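Local coordinates for protein terminase large subunit (Thermus phage G20c, PDB 5M1P) that packages viral DNA into empty procapsids as the ATP-driven motor subunit and cuts the genome through its metal-dependent, RNase H-like nuclease domain to begin and end packaging, at residues T148-Y159 with M168-V179. Sequence-based numbering, arbitrary orientation.
Sequences TILDELRNFRYY and MRAYGRGHDDIV. With CA (calcium ion), chain C.
Strands 156-159 and 168-170 pair antiparallel, Arg157 and Arg169 forming the hydrogen-bonded pair (Arg157 N to Arg169 O 2.8 Å), while Tyr171 N continues the pairing by donating to Asn155 O just past the end of helix 147-154. Phe156, Tyr158, Met168 and Ala170 occupy one face of this hairpin. The Phe156 ring lies between two layers: CG1 of Val179 sits squarely over its centre in a CH-pi contact, 3.9 Å from the centroid, and the backbone N of Arg169 lies over the opposite face, toward the rim. With CG anti to the backbone N (chi1 -159°), the ring leans across to its partner strand, where CE2 meets Met168 CB at 3.6 Å. Further out, Met168 CE touches Tyr158 CE1, and Ile129 of helix 122-137 packs against Phe156, Met168 and Val179. On the other face, the Arg169 guanidinium lies flat on Tyr159, planes 4° apart, an off-centre cation-pi stack with CZ 4.1 Å from the ring centroid.

Toward the metal, Glu152 points its carboxylate at the N-terminal amides of helix 177-186. Its OE1 accepts a fairly straight bond from Val179 N (3.2 Å) on the anti side, 24° out of the carboxylate plane, and a weak, bent one from Ile178 N. OE2 accepts a hydrogen bond from a water that also donates to Asp177 OD1, making Glu152 a second-shell partner of the metal ligand. Asp177 OD2 binds calcium at 2.4 Å with Asp42, Asp48, Phe43 O, Tyr49 O and a water; Asp177, Asp42 and Asp95 probably bind the two catalytic magnesium ions, as in RNase H-like nucleases.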
ATOM      1  N   THR A 148       3.376  -6.360  12.233  1.00 10.34           N
ATOM      2  CA  THR A 148       4.169  -5.363  11.518  1.00 10.29           C
ATOM      3  C   THR A 148       3.292  -4.334  10.798  1.00 10.03           C
ATOM      4  O   THR A 148       3.580  -3.139  10.822  1.00  9.62           O
ATOM      5  CB  THR A 148       5.122  -6.033  10.529  1.00 10.68           C
ATOM      6  OG1 THR A 148       5.938  -6.979  11.236  1.00 11.08           O
ATOM      7  CG2 THR A 148       6.026  -4.995   9.850  1.00 10.85           C
ATOM      8  N   ILE A 149       2.215  -4.806  10.175  1.00  9.37           N
ATOM      9  CA  ILE A 149       1.274  -3.930   9.498  1.00  9.51           C
ATOM     10  C   ILE A 149       0.573  -3.020  10.506  1.00  9.50           C
ATOM     11  O   ILE A 149       0.487  -1.802  10.315  1.00 10.01           O
ATOM     12  CB  ILE A 149       0.206  -4.750   8.736  1.00  9.39           C
ATOM     13  CG1 ILE A 149       0.840  -5.524   7.572  1.00  9.79           C
ATOM     14  CG2 ILE A 149      -0.886  -3.820   8.226  1.00  9.24           C
ATOM     15  CD1 ILE A 149      -0.098  -6.464   6.825  1.00 10.14           C
ATOM     16  N   LEU A 150       0.047  -3.622  11.565  1.00  9.61           N
ATOM     17  CA  LEU A 150      -0.690  -2.868  12.564  1.00  9.65           C
ATOM     18  C   LEU A 150       0.197  -1.842  13.252  1.00  9.30           C
ATOM     19  O   LEU A 150      -0.211  -0.704  13.460  1.00  9.27           O
ATOM     20  CB  LEU A 150      -1.308  -3.819  13.578  1.00 10.16           C
ATOM     21  CG  LEU A 150      -2.332  -4.806  12.990  1.00 11.20           C
ATOM     22  CD1 LEU A 150      -2.940  -5.629  14.113  1.00 11.49           C
ATOM     23  CD2 LEU A 150      -3.428  -4.123  12.194  1.00 11.69           C
ATOM     24  N   ASP A 151       1.409  -2.257  13.569  1.00  9.17           N
ATOM     25  CA  ASP A 151       2.413  -1.350  14.161  1.00  9.00           C
ATOM     26  C   ASP A 151       2.742  -0.161  13.257  1.00  8.96           C
ATOM     27  O   ASP A 151       2.840   0.975  13.728  1.00  8.51           O
ATOM     28  CB  ASP A 151       3.716  -2.089  14.479  1.00  9.20           C
ATOM     29  CG  ASP A 151       3.616  -3.003  15.691  1.00  9.62           C
ATOM     30  OD1 ASP A 151       2.610  -2.964  16.424  1.00 11.23           O
ATOM     31  OD2 ASP A 151       4.589  -3.756  15.913  1.00  9.86           O
ATOM     32  N   GLU A 152       2.913  -0.411  11.966  1.00  8.76           N
ATOM     33  CA  GLU A 152       3.259   0.683  11.059  1.00  8.79           C
ATOM     34  C   GLU A 152       2.133   1.718  10.977  1.00  8.44           C
ATOM     35  O   GLU A 152       2.396   2.921  10.925  1.00  8.53           O
ATOM     36  CB  GLU A 152       3.632   0.173   9.661  1.00  9.35           C
ATOM     37  CG  GLU A 152       4.640   1.084   8.986  1.00  9.71           C
ATOM     38  CD  GLU A 152       5.128   0.551   7.664  1.00  9.97           C
ATOM     39  OE1 GLU A 152       4.581   0.984   6.655  1.00 10.39           O
ATOM     40  OE2 GLU A 152       6.065  -0.280   7.649  1.00  9.96           O
ATOM     41  N   LEU A 153       0.883   1.244  11.000  1.00  8.38           N
ATOM     42  CA  LEU A 153      -0.273   2.130  11.080  1.00  8.82           C
ATOM     43  C   LEU A 153      -0.314   2.856  12.422  1.00  8.95           C
ATOM     44  O   LEU A 153      -0.500   4.066  12.454  1.00  9.35           O
ATOM     45  CB  LEU A 153      -1.568   1.334  10.868  1.00  9.10           C
ATOM     46  CG  LEU A 153      -1.765   0.742   9.469  1.00  9.36           C
ATOM     47  CD1 LEU A 153      -2.881  -0.288   9.504  1.00  9.53           C
ATOM     48  CD2 LEU A 153      -2.087   1.817   8.454  1.00  9.48           C
ATOM     49  N   ARG A 154      -0.139   2.129  13.525  1.00  9.38           N
ATOM     50  CA  ARG A 154      -0.134   2.749  14.868  1.00  9.78           C
ATOM     51  C   ARG A 154       0.912   3.856  15.011  1.00  9.90           C
ATOM     52  O   ARG A 154       0.652   4.894  15.631  1.00 10.34           O
ATOM     53  CB  ARG A 154       0.099   1.685  15.943  1.00  9.96           C
ATOM     54  N   ASN A 155       2.074   3.645  14.400  1.00  9.95           N
ATOM     55  CA  ASN A 155       3.195   4.595  14.498  1.00  9.79           C
ATOM     56  C   ASN A 155       3.231   5.657  13.406  1.00  9.64           C
ATOM     57  O   ASN A 155       4.210   6.397  13.316  1.00 10.32           O
ATOM     58  CB  ASN A 155       4.528   3.844  14.589  1.00 10.13           C
ATOM     59  CG  ASN A 155       4.859   3.432  16.010  1.00 10.51           C
ATOM     60  OD1 ASN A 155       3.968   3.382  16.863  1.00 11.83           O
ATOM     61  ND2 ASN A 155       6.127   3.164  16.280  1.00 10.73           N
ATOM     62  N   PHE A 156       2.163   5.808  12.628  1.00  9.23           N
ATOM     63  CA  PHE A 156       2.113   6.857  11.620  1.00  9.44           C
ATOM     64  C   PHE A 156       1.516   8.106  12.252  1.00  9.58           C
ATOM     65  O   PHE A 156       0.388   8.065  12.742  1.00 10.44           O
ATOM     66  CB  PHE A 156       1.281   6.379  10.438  1.00  9.20           C
ATOM     67  CG  PHE A 156       1.556   7.129   9.179  1.00  9.35           C
ATOM     68  CD1 PHE A 156       2.806   7.022   8.564  1.00  9.51           C
ATOM     69  CD2 PHE A 156       0.583   7.945   8.606  1.00  9.40           C
ATOM     70  CE1 PHE A 156       3.075   7.703   7.396  1.00  9.55           C
ATOM     71  CE2 PHE A 156       0.846   8.624   7.432  1.00  9.65           C
ATOM     72  CZ  PHE A 156       2.095   8.508   6.831  1.00  9.63           C
ATOM     73  N   ARG A 157       2.274   9.207  12.263  1.00  9.51           N
ATOM     74  CA  ARG A 157       1.956  10.373  13.081  1.00 10.07           C
ATOM     75  C   ARG A 157       2.040  11.688  12.330  1.00  9.86           C
ATOM     76  O   ARG A 157       2.659  11.785  11.268  1.00  9.59           O
ATOM     77  CB  ARG A 157       2.894  10.455  14.277  1.00 10.92           C
ATOM     78  CG  ARG A 157       3.071   9.180  15.061  1.00 11.86           C
ATOM     79  CD  ARG A 157       1.810   8.645  15.714  1.00 12.92           C
ATOM     80  NE  ARG A 157       2.145   7.425  16.447  1.00 13.82           N
ATOM     81  CZ  ARG A 157       2.813   7.393  17.603  1.00 14.22           C
ATOM     82  NH1 ARG A 157       3.224   8.511  18.202  1.00 14.98           N
ATOM     83  NH2 ARG A 157       3.091   6.227  18.168  1.00 14.98           N
ATOM     84  N   TYR A 158       1.425  12.701  12.939  1.00 10.09           N
ATOM     85  CA  TYR A 158       1.449  14.073  12.453  1.00 10.70           C
ATOM     86  C   TYR A 158       2.611  14.835  13.066  1.00 11.04           C
ATOM     87  O   TYR A 158       2.851  14.757  14.265  1.00 11.00           O
ATOM     88  CB  TYR A 158       0.169  14.808  12.850  1.00 10.97           C
ATOM     89  CG  TYR A 158      -1.072  14.406  12.115  1.00 11.15           C
ATOM     90  CD1 TYR A 158      -1.238  14.726  10.778  1.00 11.59           C
ATOM     91  CD2 TYR A 158      -2.120  13.757  12.773  1.00 11.38           C
ATOM     92  CE1 TYR A 158      -2.408  14.400  10.102  1.00 12.00           C
ATOM     93  CE2 TYR A 158      -3.290  13.422  12.102  1.00 11.75           C
ATOM     94  CZ  TYR A 158      -3.422  13.737  10.762  1.00 11.92           C
ATOM     95  OH  TYR A 158      -4.567  13.418  10.076  1.00 12.72           O
ATOM     96  N   TYR A 159       3.305  15.595  12.227  1.00 11.55           N
ATOM     97  CA  TYR A 159       4.319  16.562  12.645  1.00 12.63           C
ATOM     98  C   TYR A 159       4.065  17.871  11.899  1.00 13.11           C
ATOM     99  O   TYR A 159       3.158  17.955  11.077  1.00 14.19           O
ATOM    100  CB  TYR A 159       5.709  16.007  12.353  1.00 12.98           C
ATOM    101  CG  TYR A 159       5.966  14.724  13.091  1.00 13.25           C
ATOM    102  CD1 TYR A 159       6.376  14.744  14.415  1.00 13.82           C
ATOM    103  CD2 TYR A 159       5.757  13.487  12.484  1.00 13.28           C
ATOM    104  CE1 TYR A 159       6.596  13.574  15.114  1.00 13.50           C
ATOM    105  CE2 TYR A 159       5.974  12.311  13.170  1.00 13.33           C
ATOM    106  CZ  TYR A 159       6.387  12.358  14.488  1.00 13.59           C
ATOM    107  OH  TYR A 159       6.589  11.200  15.190  1.00 14.45           O
ATOM    108  N   MET A 168       3.025  14.001   7.545  1.00 12.51           N
ATOM    109  CA  MET A 168       2.663  12.695   8.082  1.00 11.76           C
ATOM    110  C   MET A 168       3.828  11.763   7.815  1.00 11.09           C
ATOM    111  O   MET A 168       4.283  11.653   6.682  1.00 10.71           O
ATOM    112  CB  MET A 168       1.422  12.134   7.397  1.00 12.47           C
ATOM    113  CG  MET A 168       0.152  12.954   7.524  1.00 13.09           C
ATOM    114  SD  MET A 168      -1.056  12.375   6.305  1.00 15.69           S
ATOM    115  CE  MET A 168      -2.611  13.006   6.923  1.00 15.05           C
ATOM    116  N   ARG A 169       4.293  11.083   8.853  1.00 10.58           N
ATOM    117  CA  ARG A 169       5.371  10.117   8.715  1.00 10.59           C
ATOM    118  C   ARG A 169       5.431   9.190   9.908  1.00  9.86           C
ATOM    119  O   ARG A 169       4.779   9.405  10.930  1.00  9.45           O
ATOM    120  CB  ARG A 169       6.723  10.822   8.522  1.00 11.34           C
ATOM    121  CG  ARG A 169       7.129  11.713   9.680  1.00 12.13           C
ATOM    122  CD  ARG A 169       8.629  11.927   9.709  1.00 13.03           C
ATOM    123  NE  ARG A 169       9.043  12.753  10.828  1.00 13.73           N
ATOM    124  CZ  ARG A 169       9.034  14.079  10.843  1.00 14.92           C
ATOM    125  NH1 ARG A 169       8.612  14.783   9.795  1.00 15.73           N
ATOM    126  NH2 ARG A 169       9.468  14.711  11.927  1.00 15.12           N
ATOM    127  N   ALA A 170       6.264   8.168   9.771  1.00  9.69           N
ATOM    128  CA  ALA A 170       6.534   7.250  10.857  1.00  9.81           C
ATOM    129  C   ALA A 170       7.153   7.937  12.064  1.00 10.00           C
ATOM    130  O   ALA A 170       7.999   8.817  11.947  1.00 10.09           O
ATOM    131  CB  ALA A 170       7.439   6.133  10.397  1.00  9.86           C
ATOM    132  N   TYR A 171       6.699   7.509  13.231  1.00 10.16           N
ATOM    133  CA  TYR A 171       7.326   7.837  14.496  1.00 10.60           C
ATOM    134  C   TYR A 171       8.791   7.399  14.491  1.00 10.32           C
ATOM    135  O   TYR A 171       9.146   6.382  13.897  1.00 10.20           O
ATOM    136  CB  TYR A 171       6.571   7.104  15.603  1.00 11.79           C
ATOM    137  CG  TYR A 171       7.190   7.151  16.972  1.00 13.12           C
ATOM    138  CD1 TYR A 171       7.029   8.263  17.790  1.00 14.48           C
ATOM    139  CD2 TYR A 171       7.907   6.064  17.465  1.00 14.49           C
ATOM    140  CE1 TYR A 171       7.574   8.296  19.068  1.00 15.53           C
ATOM    141  CE2 TYR A 171       8.460   6.087  18.737  1.00 15.61           C
ATOM    142  CZ  TYR A 171       8.301   7.203  19.528  1.00 15.78           C
ATOM    143  OH  TYR A 171       8.854   7.199  20.786  1.00 17.94           O
ATOM    144  N   GLY A 172       9.639   8.185  15.148  1.00 10.27           N
ATOM    145  CA  GLY A 172      11.023   7.791  15.380  1.00 10.69           C
ATOM    146  C   GLY A 172      11.769   7.681  14.071  1.00 10.84           C
ATOM    147  O   GLY A 172      11.759   8.621  13.287  1.00 11.09           O
ATOM    148  N   ARG A 173      12.390   6.526  13.830  1.00 10.73           N
ATOM    149  CA  ARG A 173      13.108   6.280  12.580  1.00 11.15           C
ATOM    150  C   ARG A 173      12.457   5.142  11.777  1.00 10.57           C
ATOM    151  O   ARG A 173      13.128   4.349  11.114  1.00 10.69           O
ATOM    152  CB  ARG A 173      14.599   6.052  12.861  1.00 12.01           C
ATOM    153  CG  ARG A 173      15.244   7.281  13.497  1.00 13.21           C
ATOM    154  CD  ARG A 173      16.747   7.152  13.673  1.00 14.34           C
ATOM    155  NE  ARG A 173      17.307   8.320  14.365  1.00 15.76           N
ATOM    156  CZ  ARG A 173      17.621   9.488  13.801  1.00 17.04           C
ATOM    157  NH1 ARG A 173      17.454   9.702  12.493  1.00 17.14           N
ATOM    158  NH2 ARG A 173      18.119  10.462  14.566  1.00 17.50           N
ATOM    159  N   GLY A 174      11.126   5.111  11.799  1.00 10.09           N
ATOM    160  CA  GLY A 174      10.363   4.025  11.199  1.00  9.97           C
ATOM    161  C   GLY A 174      10.084   4.167   9.723  1.00  9.69           C
ATOM    162  O   GLY A 174      10.537   5.106   9.052  1.00  9.66           O
ATOM    163  N   HIS A 175       9.324   3.193   9.238  1.00  9.73           N
ATOM    164  CA  HIS A 175       9.016   3.033   7.831  1.00  9.99           C
ATOM    165  C   HIS A 175       7.545   3.320   7.595  1.00  9.87           C
ATOM    166  O   HIS A 175       6.729   3.228   8.523  1.00 10.22           O
ATOM    167  CB  HIS A 175       9.304   1.601   7.368  1.00 10.32           C
ATOM    168  CG  HIS A 175      10.587   1.030   7.875  1.00 11.11           C
ATOM    169  ND1 HIS A 175      11.808   1.638   7.679  1.00 11.90           N
ATOM    170  CD2 HIS A 175      10.837  -0.103   8.568  1.00 12.11           C
ATOM    171  CE1 HIS A 175      12.755   0.904   8.235  1.00 12.51           C
ATOM    172  NE2 HIS A 175      12.191  -0.159   8.777  1.00 12.91           N
ATOM    173  N   ASP A 176       7.189   3.613   6.344  1.00  9.93           N
ATOM    174  CA  ASP A 176       5.782   3.827   5.992  1.00 10.36           C
ATOM    175  C   ASP A 176       5.361   3.140   4.694  1.00  9.34           C
ATOM    176  O   ASP A 176       4.313   3.480   4.153  1.00  9.86           O
ATOM    177  CB  ASP A 176       5.454   5.328   5.944  1.00 11.58           C
ATOM    178  CG  ASP A 176       6.157   6.052   4.816  1.00 12.54           C
ATOM    179  OD1 ASP A 176       6.880   5.412   4.037  1.00 13.90           O
ATOM    180  OD2 ASP A 176       5.973   7.286   4.716  1.00 14.67           O
ATOM    181  N   ASP A 177       6.134   2.157   4.232  1.00  9.09           N
ATOM    182  CA  ASP A 177       5.864   1.541   2.923  1.00  9.23           C
ATOM    183  C   ASP A 177       4.530   0.805   2.929  1.00  8.56           C
ATOM    184  O   ASP A 177       3.830   0.780   1.920  1.00  8.33           O
ATOM    185  CB  ASP A 177       6.959   0.551   2.515  1.00  9.72           C
ATOM    186  CG  ASP A 177       8.339   1.048   2.829  1.00 10.08           C
ATOM    187  OD1 ASP A 177       8.826   0.760   3.943  1.00 10.29           O
ATOM    188  OD2 ASP A 177       8.940   1.736   1.980  1.00 11.75           O
ATOM    189  N   ILE A 178       4.205   0.176   4.058  1.00  8.02           N
ATOM    190  CA  ILE A 178       2.928  -0.541   4.181  1.00  7.98           C
ATOM    191  C   ILE A 178       1.773   0.462   4.203  1.00  7.62           C
ATOM    192  O   ILE A 178       0.769   0.306   3.507  1.00  7.84           O
ATOM    193  CB  ILE A 178       2.859  -1.419   5.444  1.00  7.95           C
ATOM    194  CG1 ILE A 178       3.960  -2.490   5.433  1.00  7.81           C
ATOM    195  CG2 ILE A 178       1.469  -2.055   5.589  1.00  8.21           C
ATOM    196  CD1 ILE A 178       4.141  -3.189   6.759  1.00  7.91           C
ATOM    197  N   VAL A 179       1.937   1.519   4.987  1.00  7.56           N
ATOM    198  CA  VAL A 179       0.919   2.569   5.088  1.00  7.88           C
ATOM    199  C   VAL A 179       0.593   3.131   3.710  1.00  8.06           C
ATOM    200  O   VAL A 179      -0.572   3.242   3.324  1.00  7.71           O
ATOM    201  CB  VAL A 179       1.372   3.709   6.038  1.00  8.00           C
ATOM    202  CG1 VAL A 179       0.331   4.819   6.079  1.00  8.01           C
ATOM    203  CG2 VAL A 179       1.616   3.165   7.448  1.00  8.18           C
TER
HETATM  204 CA    CA C 501       9.207   1.688  -0.420  0.85 12.10          CA
HETATM  205  O   HOH W   1       7.445  -1.221   5.452  1.00 10.67           O
HETATM  206  O   HOH W   2       4.931   4.039  10.634  1.00 10.69           O
HETATM  207  O   HOH W   3       8.175   3.835  14.145  1.00 11.40           O
HETATM  208  O   HOH W   4       9.670  10.775  16.385  1.00 24.70           O
HETATM  209  O   HOH W   5       9.282   4.008  -0.228  1.00 18.07           O